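Local coordinates for protein hypoxanthine-guanine phosphoribosyltransferase (Thermus thermophilus, PDB 3ACD) that probably catalyses the magnesium-dependent, reversible transfer of phosphoribosyl from 5-phospho-alpha-D-ribose 1-diphosphate to hypoxanthine or guanine, forming IMP or GMP in purine salvage, at residues Y34-V44 against L91-E102; N46-D54 against Y159-R168. All coordinates share one frame; numbering follows the deposited sequence.

Interaction 1 of 2, residues Y34-V44 against L91-E102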
loop_
_atom_site.group_PDB
_atom_site.type_symbol
_atom_site.label_atom_id
_atom_site.label_comp_id
_atom_site.label_asym_id
_atom_site.label_seq_id
_atom_site.Cartn_x
_atom_site.Cartn_y
_atom_site.Cartn_z
ATOM N N TYR A 34 12.845 11.608 -14.045
ATOM C CA TYR A 34 11.822 12.623 -13.818
ATOM C C TYR A 34 12.295 13.874 -13.096
ATOM O O TYR A 34 11.494 14.585 -12.486
ATOM C CB TYR A 34 10.647 12.009 -13.055
ATOM C CG TYR A 34 9.819 11.068 -13.896
ATOM C CD1 TYR A 34 8.587 11.467 -14.410
ATOM C CD2 TYR A 34 10.284 9.791 -14.210
ATOM C CE1 TYR A 34 7.837 10.620 -15.211
ATOM C CE2 TYR A 34 9.543 8.937 -15.013
ATOM C CZ TYR A 34 8.320 9.357 -15.510
ATOM O OH TYR A 34 7.582 8.518 -16.308
ATOM N N GLN A 35 13.591 14.152 -13.161
ATOM C CA GLN A 35 14.117 15.344 -12.510
ATOM C C GLN A 35 13.379 16.563 -13.061
ATOM O O GLN A 35 13.146 16.664 -14.267
ATOM C CB GLN A 35 15.621 15.472 -12.769
ATOM C CG GLN A 35 16.005 15.506 -14.240
ATOM C CD GLN A 35 17.508 15.512 -14.452
ATOM O OE1 GLN A 35 18.209 16.417 -13.995
ATOM N NE2 GLN A 35 18.013 14.498 -15.148
ATOM N N GLY A 36 12.993 17.469 -12.168
ATOM C CA GLY A 36 12.290 18.672 -12.578
ATOM C C GLY A 36 10.818 18.457 -12.880
ATOM O O GLY A 36 10.119 19.390 -13.273
ATOM N N LYS A 37 10.345 17.227 -12.695
ATOM C CA LYS A 37 8.951 16.895 -12.961
ATOM C C LYS A 37 8.241 16.501 -11.669
ATOM O O LYS A 37 8.876 16.324 -10.635
ATOM C CB LYS A 37 8.875 15.738 -13.961
ATOM C CG LYS A 37 9.798 15.896 -15.158
ATOM C CD LYS A 37 9.402 17.079 -16.023
ATOM C CE LYS A 37 8.225 16.732 -16.913
ATOM N NZ LYS A 37 8.602 15.677 -17.894
ATOM N N THR A 38 6.918 16.384 -11.738
ATOM C CA THR A 38 6.114 15.991 -10.585
ATOM C C THR A 38 5.215 14.866 -11.078
ATOM O O THR A 38 4.078 15.090 -11.493
ATOM C CB THR A 38 5.245 17.160 -10.068
ATOM O OG1 THR A 38 4.254 17.496 -11.045
ATOM C CG2 THR A 38 6.105 18.377 -9.798
ATOM N N PRO A 39 5.725 13.630 -11.044
ATOM C CA PRO A 39 4.941 12.489 -11.508
ATOM C C PRO A 39 3.732 12.155 -10.652
ATOM O O PRO A 39 3.629 12.559 -9.492
ATOM C CB PRO A 39 5.967 11.362 -11.534
ATOM C CG PRO A 39 6.839 11.697 -10.382
ATOM C CD PRO A 39 7.033 13.192 -10.523
ATOM N N HIS A 40 2.812 11.424 -11.263
ATOM C CA HIS A 40 1.598 10.972 -10.611
ATOM C C HIS A 40 1.636 9.456 -10.727
ATOM O O HIS A 40 1.490 8.911 -11.820
ATOM C CB HIS A 40 0.374 11.526 -11.342
ATOM C CG HIS A 40 -0.930 11.097 -10.745
ATOM N ND1 HIS A 40 -1.273 11.364 -9.437
ATOM C CD2 HIS A 40 -1.978 10.428 -11.281
ATOM C CE1 HIS A 40 -2.476 10.877 -9.192
ATOM N NE2 HIS A 40 -2.925 10.304 -10.295
ATOM N N LEU A 41 1.850 8.778 -9.606
ATOM C CA LEU A 41 1.921 7.322 -9.611
ATOM C C LEU A 41 0.577 6.675 -9.299
ATOM O O LEU A 41 -0.053 6.976 -8.289
ATOM C CB LEU A 41 2.972 6.832 -8.609
ATOM C CG LEU A 41 4.444 7.062 -8.965
ATOM C CD1 LEU A 41 4.736 8.551 -9.041
ATOM C CD2 LEU A 41 5.329 6.408 -7.916
ATOM N N ILE A 42 0.142 5.785 -10.184
ATOM C CA ILE A 42 -1.126 5.094 -9.999
ATOM C C ILE A 42 -0.882 3.631 -9.652
ATOM O O ILE A 42 -0.397 2.856 -10.477
ATOM C CB ILE A 42 -1.982 5.170 -11.273
ATOM C CG1 ILE A 42 -2.238 6.638 -11.629
ATOM C CG2 ILE A 42 -3.290 4.404 -11.071
ATOM C CD1 ILE A 42 -3.062 6.833 -12.887
ATOM N N CYS A 43 -1.220 3.270 -8.420
ATOM C CA CYS A 43 -1.050 1.910 -7.937
ATOM C C CYS A 43 -2.228 1.026 -8.332
ATOM O O CYS A 43 -3.381 1.341 -8.032
ATOM C CB CYS A 43 -0.908 1.913 -6.414
ATOM S SG CYS A 43 -0.885 0.259 -5.671
ATOM N N VAL A 44 -1.936 -0.075 -9.016
ATOM C CA VAL A 44 -2.982 -1.004 -9.418
ATOM C C VAL A 44 -3.209 -1.994 -8.277
ATOM O O VAL A 44 -2.395 -2.888 -8.036
ATOM C CB VAL A 44 -2.599 -1.773 -10.708
ATOM C CG1 VAL A 44 -3.691 -2.779 -11.062
ATOM C CG2 VAL A 44 -2.410 -0.793 -11.861
ATOM N N LEU A 91 -7.960 11.558 -8.758
ATOM C CA LEU A 91 -7.197 12.740 -9.142
ATOM C C LEU A 91 -7.088 12.838 -10.660
ATOM O O LEU A 91 -7.075 11.828 -11.358
ATOM C CB LEU A 91 -5.796 12.698 -8.524
ATOM C CG LEU A 91 -5.680 12.999 -7.023
ATOM C CD1 LEU A 91 -6.490 12.000 -6.213
ATOM C CD2 LEU A 91 -4.220 12.951 -6.614
ATOM N N PRO A 92 -7.021 14.067 -11.192
ATOM C CA PRO A 92 -6.917 14.272 -12.640
ATOM C C PRO A 92 -5.600 13.746 -13.197
ATOM O O PRO A 92 -4.566 13.829 -12.536
ATOM C CB PRO A 92 -7.017 15.792 -12.785
ATOM C CG PRO A 92 -7.793 16.215 -11.568
ATOM C CD PRO A 92 -7.184 15.352 -10.491
ATOM N N ILE A 93 -5.635 13.191 -14.404
ATOM C CA ILE A 93 -4.400 12.714 -15.012
ATOM C C ILE A 93 -4.114 13.473 -16.301
ATOM O O ILE A 93 -3.041 13.335 -16.884
ATOM C CB ILE A 93 -4.430 11.202 -15.312
ATOM C CG1 ILE A 93 -5.459 10.895 -16.395
ATOM C CG2 ILE A 93 -4.722 10.425 -14.031
ATOM C CD1 ILE A 93 -5.363 9.470 -16.909
ATOM N N HIS A 94 -5.071 14.281 -16.748
ATOM C CA HIS A 94 -4.853 15.052 -17.967
ATOM C C HIS A 94 -3.678 15.995 -17.753
ATOM O O HIS A 94 -3.619 16.719 -16.756
ATOM C CB HIS A 94 -6.108 15.850 -18.345
ATOM C CG HIS A 94 -5.936 16.690 -19.573
ATOM N ND1 HIS A 94 -5.442 17.976 -19.533
ATOM C CD2 HIS A 94 -6.150 16.411 -20.881
ATOM C CE1 HIS A 94 -5.359 18.453 -20.762
ATOM N NE2 HIS A 94 -5.782 17.523 -21.599
ATOM N N GLY A 95 -2.728 15.962 -18.681
ATOM C CA GLY A 95 -1.568 16.828 -18.577
ATOM C C GLY A 95 -0.541 16.409 -17.540
ATOM O O GLY A 95 0.434 17.122 -17.325
ATOM N N ARG A 96 -0.748 15.265 -16.890
ATOM C CA ARG A 96 0.202 14.792 -15.882
ATOM C C ARG A 96 1.149 13.753 -16.474
ATOM O O ARG A 96 0.822 13.084 -17.459
ATOM C CB ARG A 96 -0.520 14.135 -14.686
ATOM C CG ARG A 96 -1.399 15.044 -13.816
ATOM C CD ARG A 96 -0.610 16.172 -13.159
ATOM N NE ARG A 96 0.463 15.705 -12.280
ATOM C CZ ARG A 96 0.288 15.208 -11.057
ATOM N NH1 ARG A 96 -0.932 15.098 -10.540
ATOM N NH2 ARG A 96 1.342 14.827 -10.344
ATOM N N ASP A 97 2.329 13.635 -15.874
ATOM C CA ASP A 97 3.299 12.631 -16.293
ATOM C C ASP A 97 2.986 11.460 -15.373
ATOM O O ASP A 97 3.389 11.432 -14.211
ATOM C CB ASP A 97 4.720 13.148 -16.091
ATOM C CG ASP A 97 5.060 14.266 -17.054
ATOM O OD1 ASP A 97 4.981 14.029 -18.277
ATOM O OD2 ASP A 97 5.390 15.376 -16.597
ATOM N N VAL A 98 2.232 10.510 -15.909
ATOM C CA VAL A 98 1.780 9.345 -15.164
ATOM C C VAL A 98 2.705 8.134 -15.175
ATOM O O VAL A 98 3.341 7.821 -16.183
ATOM C CB VAL A 98 0.395 8.886 -15.690
ATOM C CG1 VAL A 98 -0.106 7.686 -14.892
ATOM C CG2 VAL A 98 -0.600 10.042 -15.610
ATOM N N ILE A 99 2.777 7.461 -14.031
ATOM C CA ILE A 99 3.562 6.241 -13.911
ATOM C C ILE A 99 2.633 5.195 -13.307
ATOM O O ILE A 99 2.173 5.346 -12.177
ATOM C CB ILE A 99 4.783 6.389 -12.973
ATOM C CG1 ILE A 99 5.755 7.448 -13.506
ATOM C CG2 ILE A 99 5.501 5.038 -12.864
ATOM C CD1 ILE A 99 6.947 7.694 -12.585
ATOM N N VAL A 100 2.342 4.152 -14.076
ATOM C CA VAL A 100 1.483 3.071 -13.606
ATOM C C VAL A 100 2.368 2.123 -12.800
ATOM O O VAL A 100 3.469 1.790 -13.230
ATOM C CB VAL A 100 0.868 2.287 -14.788
ATOM C CG1 VAL A 100 0.019 1.131 -14.267
ATOM C CG2 VAL A 100 0.022 3.221 -15.652
ATOM N N VAL A 101 1.896 1.707 -11.629
ATOM C CA VAL A 101 2.664 0.796 -10.789
ATOM C C VAL A 101 1.897 -0.522 -10.678
ATOM O O VAL A 101 0.851 -0.600 -10.026
ATOM C CB VAL A 101 2.904 1.396 -9.384
ATOM C CG1 VAL A 101 3.729 0.431 -8.538
ATOM C CG2 VAL A 101 3.627 2.735 -9.511
ATOM N N GLU A 102 2.437 -1.549 -11.329
ATOM C CA GLU A 102 1.836 -2.879 -11.377
ATOM C C GLU A 102 2.626 -3.914 -10.597
ATOM O O GLU A 102 3.809 -3.729 -10.338
ATOM C CB GLU A 102 1.736 -3.334 -12.836
ATOM C CG GLU A 102 0.469 -2.900 -13.534
ATOM C CD GLU A 102 -0.695 -3.803 -13.203
ATOM O OE1 GLU A 102 -0.688 -4.403 -12.108
ATOM O OE2 GLU A 102 -1.619 -3.905 -14.034
HETATM O O HOH W 1 5.294 9.504 -17.277
HETATM O O HOH W 2 6.173 15.234 -20.280
HETATM O O HOH W 3 2.821 15.746 -13.801
HETATM O O HOH W 4 5.431 16.618 -14.365
HETATM O O HOH W 5 -5.555 9.618 -10.841
HETATM O O HOH W 6 -1.810 -5.194 -9.405
#
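Strands H40-V44 and D97-E102 run side by side, the axes of these segments 4.7 Å apart at closest approach and 23° from parallel, joined by five backbone hydrogen bonds, from H40 N with D97 O at one end to V44 N with V101 O at the other. They are neighbouring strands in the parallel sheet of the type I phosphoribosyltransferase fold. Beta-branched and leucine side chains suit a sheet buried on both faces. On one, L41 lies alongside I99, and helix 49-56 packs on L41, C43 and V101. On the other, I42 CD1 meets V98 CG1 at 3.7 Å, while helix 109-119 packs over V100 and V44.

Where the strands begin, I99 lays CD1 over a face of the Y34 ring, 3.9 Å from its centroid in a CH-pi contact. Y34 OH stays hydrated through a water that donates to V98 O. R96 folds back, bent at chi2 and chi3 (-61° and -60°), and NH2 gives a straight 3.0 Å bond to T38 O; the oxygen lies in the guanidinium plane, though the donor stands above the carbonyl plane. H40 CB sits over one guanidinium face, toward its rim. T64 OG1 is hydrogen-bonded to both R96 NH2 and H40 ND1, tying this corner to strand 64-70. K37 NZ lies 3.5 Å from D97 OD2 in a salt bridge, while D97 OD1 is hydrogen-bonded to S125 OG. At the far end, E102, in the IMP pocket, rests its carboxylate against V44, with OE1 3.5 Å from V44 CB, and one water donates to both V44 O and E102 OE1.

Interaction 2 of 2, residues N46-D54 against Y159-R168; sequences NGAFIFMAD and YGLDRAQFDR
G47 and G160 bring two backbones together without a direct backbone N-H...O bond: G47 CA lies 3.5 Å from G160 O in a CA-H...O contact, and a water bridges the two segments. Donating to G47 O and Y159 O and accepting from F51 N, it links the start of helix 49-56 to the loop. Glycine suits position 160 because a CB there would clash with G47 O, and because its positive phi (100°) disfavours other residues. A cis peptide precedes N46, just before the type I turn N46-F49.

Y159 lies along about one turn of the helix, from I50 to D54. With its CG anti to the backbone N (chi1 -165°), the ring turns one face to I50, whose CG2 sits over it, 3.7 Å from the centroid. F51 CB adds a contact at Y159 CE2, 3.8 Å away. The phenol ends in a 2.7 Å hydrogen bond from OH to D54 OD2, met on the anti side and 35° out of the carboxylate plane. R57 of the same chain and R57 of the second subunit both form salt bridges with D54, so the tyrosine joins a charged cluster at the dimer interface.

An extended R168 lays its guanidinium between N46 CB on one face and D162 CB on the other, while NH1 donates in plane to G160 O at 2.9 Å. The loop carries L161, whose side chain comes within about 4 Å of bound IMP, and D162, which binds GMP in another structure of this protein, consistent with the C-terminal part of the hood over the base in type I phosphoribosyltransferases.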
loop_
_atom_site.group_PDB
_atom_site.type_symbol
_atom_site.label_atom_id
_atom_site.label_comp_id
_atom_site.label_asym_id
_atom_site.label_seq_id
_atom_site.Cartn_x
_atom_site.Cartn_y
_atom_site.Cartn_z
ATOM N N ASN A 46 -5.122 -5.067 -6.123
ATOM C CA ASN A 46 -4.555 -5.015 -4.772
ATOM C C ASN A 46 -3.077 -5.399 -4.737
ATOM O O ASN A 46 -2.333 -4.956 -3.861
ATOM C CB ASN A 46 -5.297 -5.993 -3.850
ATOM C CG ASN A 46 -6.726 -5.577 -3.560
ATOM O OD1 ASN A 46 -7.513 -6.364 -3.032
ATOM N ND2 ASN A 46 -7.066 -4.342 -3.885
ATOM N N GLY A 47 -2.667 -6.229 -5.689
ATOM C CA GLY A 47 -1.303 -6.737 -5.731
ATOM C C GLY A 47 -0.082 -5.834 -5.683
ATOM O O GLY A 47 0.958 -6.241 -5.163
ATOM N N ALA A 48 -0.180 -4.621 -6.206
ATOM C CA ALA A 48 0.981 -3.737 -6.230
ATOM C C ALA A 48 1.168 -2.809 -5.036
ATOM O O ALA A 48 2.116 -2.025 -5.018
ATOM C CB ALA A 48 0.953 -2.905 -7.514
ATOM N N PHE A 49 0.316 -2.903 -4.022
ATOM C CA PHE A 49 0.438 -1.957 -2.918
ATOM C C PHE A 49 1.734 -1.966 -2.105
ATOM O O PHE A 49 2.149 -0.914 -1.616
ATOM C CB PHE A 49 -0.800 -2.042 -2.003
ATOM C CG PHE A 49 -0.669 -3.003 -0.856
ATOM C CD1 PHE A 49 -0.330 -2.539 0.413
ATOM C CD2 PHE A 49 -0.942 -4.355 -1.026
ATOM C CE1 PHE A 49 -0.273 -3.411 1.501
ATOM C CE2 PHE A 49 -0.887 -5.241 0.061
ATOM C CZ PHE A 49 -0.554 -4.762 1.324
ATOM N N ILE A 50 2.388 -3.119 -1.972
ATOM C CA ILE A 50 3.641 -3.169 -1.219
ATOM C C ILE A 50 4.780 -2.642 -2.095
ATOM O O ILE A 50 5.631 -1.874 -1.635
ATOM C CB ILE A 50 3.922 -4.610 -0.701
ATOM C CG1 ILE A 50 2.826 -4.991 0.307
ATOM C CG2 ILE A 50 5.299 -4.683 -0.045
ATOM C CD1 ILE A 50 3.057 -6.288 1.071
ATOM N N PHE A 51 4.789 -3.048 -3.362
ATOM C CA PHE A 51 5.785 -2.572 -4.318
ATOM C C PHE A 51 5.669 -1.042 -4.356
ATOM O O PHE A 51 6.669 -0.322 -4.320
ATOM C CB PHE A 51 5.489 -3.175 -5.696
ATOM C CG PHE A 51 6.334 -2.623 -6.816
ATOM C CD1 PHE A 51 7.705 -2.450 -6.664
ATOM C CD2 PHE A 51 5.759 -2.339 -8.053
ATOM C CE1 PHE A 51 8.495 -2.005 -7.732
ATOM C CE2 PHE A 51 6.538 -1.895 -9.126
ATOM C CZ PHE A 51 7.911 -1.729 -8.963
ATOM N N MET A 52 4.434 -0.553 -4.415
ATOM C CA MET A 52 4.172 0.885 -4.435
ATOM C C MET A 52 4.731 1.562 -3.177
ATOM O O MET A 52 5.437 2.572 -3.261
ATOM C CB MET A 52 2.661 1.131 -4.515
ATOM C CG MET A 52 2.258 2.599 -4.482
ATOM S SD MET A 52 2.401 3.434 -6.078
ATOM C CE MET A 52 1.355 4.888 -5.776
ATOM N N ALA A 53 4.410 1.007 -2.010
ATOM C CA ALA A 53 4.876 1.571 -0.744
ATOM C C ALA A 53 6.397 1.690 -0.681
ATOM O O ALA A 53 6.927 2.706 -0.232
ATOM C CB ALA A 53 4.372 0.724 0.430
ATOM N N ASP A 54 7.103 0.658 -1.131
ATOM C CA ASP A 54 8.564 0.694 -1.102
ATOM C C ASP A 54 9.141 1.587 -2.197
ATOM O O ASP A 54 10.097 2.327 -1.965
ATOM C CB ASP A 54 9.137 -0.719 -1.243
ATOM C CG ASP A 54 8.833 -1.595 -0.045
ATOM O OD1 ASP A 54 8.275 -1.079 0.947
ATOM O OD2 ASP A 54 9.154 -2.799 -0.092
ATOM N N TYR A 159 4.848 -10.586 -1.090
ATOM C CA TYR A 159 5.152 -9.181 -1.358
ATOM C C TYR A 159 3.969 -8.486 -2.051
ATOM O O TYR A 159 4.144 -7.785 -3.052
ATOM C CB TYR A 159 6.413 -9.088 -2.236
ATOM C CG TYR A 159 7.055 -7.713 -2.296
ATOM C CD1 TYR A 159 7.840 -7.233 -1.240
ATOM C CD2 TYR A 159 6.872 -6.889 -3.404
ATOM C CE1 TYR A 159 8.427 -5.960 -1.297
ATOM C CE2 TYR A 159 7.446 -5.623 -3.469
ATOM C CZ TYR A 159 8.221 -5.162 -2.416
ATOM O OH TYR A 159 8.769 -3.899 -2.489
ATOM N N GLY A 160 2.767 -8.693 -1.519
ATOM C CA GLY A 160 1.584 -8.068 -2.091
ATOM C C GLY A 160 0.755 -8.963 -2.996
ATOM O O GLY A 160 -0.467 -8.808 -3.083
ATOM N N LEU A 161 1.412 -9.900 -3.673
ATOM C CA LEU A 161 0.722 -10.811 -4.578
ATOM C C LEU A 161 0.111 -11.955 -3.781
ATOM O O LEU A 161 0.739 -12.506 -2.879
ATOM C CB LEU A 161 1.690 -11.345 -5.640
ATOM C CG LEU A 161 2.170 -10.332 -6.692
ATOM C CD1 LEU A 161 2.994 -9.240 -6.032
ATOM C CD2 LEU A 161 3.005 -11.046 -7.752
ATOM N N ASP A 162 -1.118 -12.317 -4.130
ATOM C CA ASP A 162 -1.831 -13.359 -3.409
ATOM C C ASP A 162 -1.882 -14.738 -4.040
ATOM O O ASP A 162 -1.579 -14.935 -5.219
ATOM C CB ASP A 162 -3.275 -12.920 -3.175
ATOM C CG ASP A 162 -4.101 -12.964 -4.451
ATOM O OD1 ASP A 162 -3.735 -12.265 -5.416
ATOM O OD2 ASP A 162 -5.105 -13.702 -4.492
ATOM N N ARG A 163 -2.287 -15.682 -3.203
ATOM C CA ARG A 163 -2.499 -17.068 -3.573
ATOM C C ARG A 163 -3.862 -17.306 -2.927
ATOM O O ARG A 163 -3.954 -17.604 -1.737
ATOM C CB ARG A 163 -1.430 -17.971 -2.951
ATOM C CG ARG A 163 -1.606 -19.438 -3.286
ATOM C CD ARG A 163 -0.382 -20.265 -2.924
ATOM N NE ARG A 163 -0.015 -20.144 -1.515
ATOM C CZ ARG A 163 0.736 -21.027 -0.864
ATOM N NH1 ARG A 163 1.197 -22.101 -1.496
ATOM N NH2 ARG A 163 1.031 -20.841 0.413
ATOM N N ALA A 164 -4.923 -17.121 -3.709
ATOM C CA ALA A 164 -6.286 -17.277 -3.205
ATOM C C ALA A 164 -6.524 -16.316 -2.035
ATOM O O ALA A 164 -7.071 -16.699 -1.000
ATOM C CB ALA A 164 -6.531 -18.720 -2.766
ATOM N N GLN A 165 -6.094 -15.068 -2.219
ATOM C CA GLN A 165 -6.242 -14.002 -1.226
ATOM C C GLN A 165 -5.261 -14.049 -0.051
ATOM O O GLN A 165 -5.124 -13.072 0.684
ATOM C CB GLN A 165 -7.679 -13.967 -0.695
ATOM C CG GLN A 165 -8.719 -13.579 -1.743
ATOM C CD GLN A 165 -8.417 -12.241 -2.408
ATOM O OE1 GLN A 165 -7.851 -11.337 -1.790
ATOM N NE2 GLN A 165 -8.809 -12.108 -3.669
ATOM N N PHE A 166 -4.582 -15.176 0.123
ATOM C CA PHE A 166 -3.610 -15.322 1.208
ATOM C C PHE A 166 -2.187 -15.048 0.719
ATOM O O PHE A 166 -1.949 -14.860 -0.473
ATOM C CB PHE A 166 -3.657 -16.748 1.779
ATOM C CG PHE A 166 -4.864 -17.035 2.627
ATOM C CD1 PHE A 166 -4.851 -16.772 3.993
ATOM C CD2 PHE A 166 -6.013 -17.583 2.060
ATOM C CE1 PHE A 166 -5.965 -17.053 4.787
ATOM C CE2 PHE A 166 -7.132 -17.868 2.844
ATOM C CZ PHE A 166 -7.108 -17.603 4.211
ATOM N N ASP A 167 -1.255 -15.014 1.668
ATOM C CA ASP A 167 0.167 -14.820 1.404
ATOM C C ASP A 167 0.660 -13.486 0.842
ATOM O O ASP A 167 1.809 -13.395 0.410
ATOM C CB ASP A 167 0.684 -15.959 0.518
ATOM C CG ASP A 167 0.473 -17.324 1.143
ATOM O OD1 ASP A 167 0.827 -17.494 2.328
ATOM O OD2 ASP A 167 -0.040 -18.228 0.451
ATOM N N ARG A 168 -0.184 -12.457 0.837
ATOM C CA ARG A 168 0.255 -11.152 0.347
ATOM C C ARG A 168 1.269 -10.580 1.343
ATOM O O ARG A 168 2.076 -9.723 0.992
ATOM C CB ARG A 168 -0.920 -10.168 0.248
ATOM C CG ARG A 168 -1.996 -10.490 -0.787
ATOM C CD ARG A 168 -3.026 -9.356 -0.806
ATOM N NE ARG A 168 -4.225 -9.666 -1.581
ATOM C CZ ARG A 168 -4.304 -9.640 -2.908
ATOM N NH1 ARG A 168 -3.245 -9.314 -3.640
ATOM N NH2 ARG A 168 -5.452 -9.941 -3.503
HETATM O O HOH W 7 3.124 -5.295 -4.026
#

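Both contacts are largely buried, but interaction 1 joins two strands inside the parallel sheet, whereas interaction 2 fastens an irregular loop to helix 49-56, beside the subunit interface. Their chemistry follows: regular backbone bonds and aliphatic packing in the first, with charged groups at the strand ends; glycines, a bridging water, a tyrosine and an arginine in the second. Strand 40-45 is followed, after a short turn, by helix 49-56, so the two share one continuous piece of chain. They also touch, with F51 CD2 3.5 Å from V101 CG1, and M52 packing on L41. Both reach the nucleotide, interaction 1 through E102 and interaction 2 through L161.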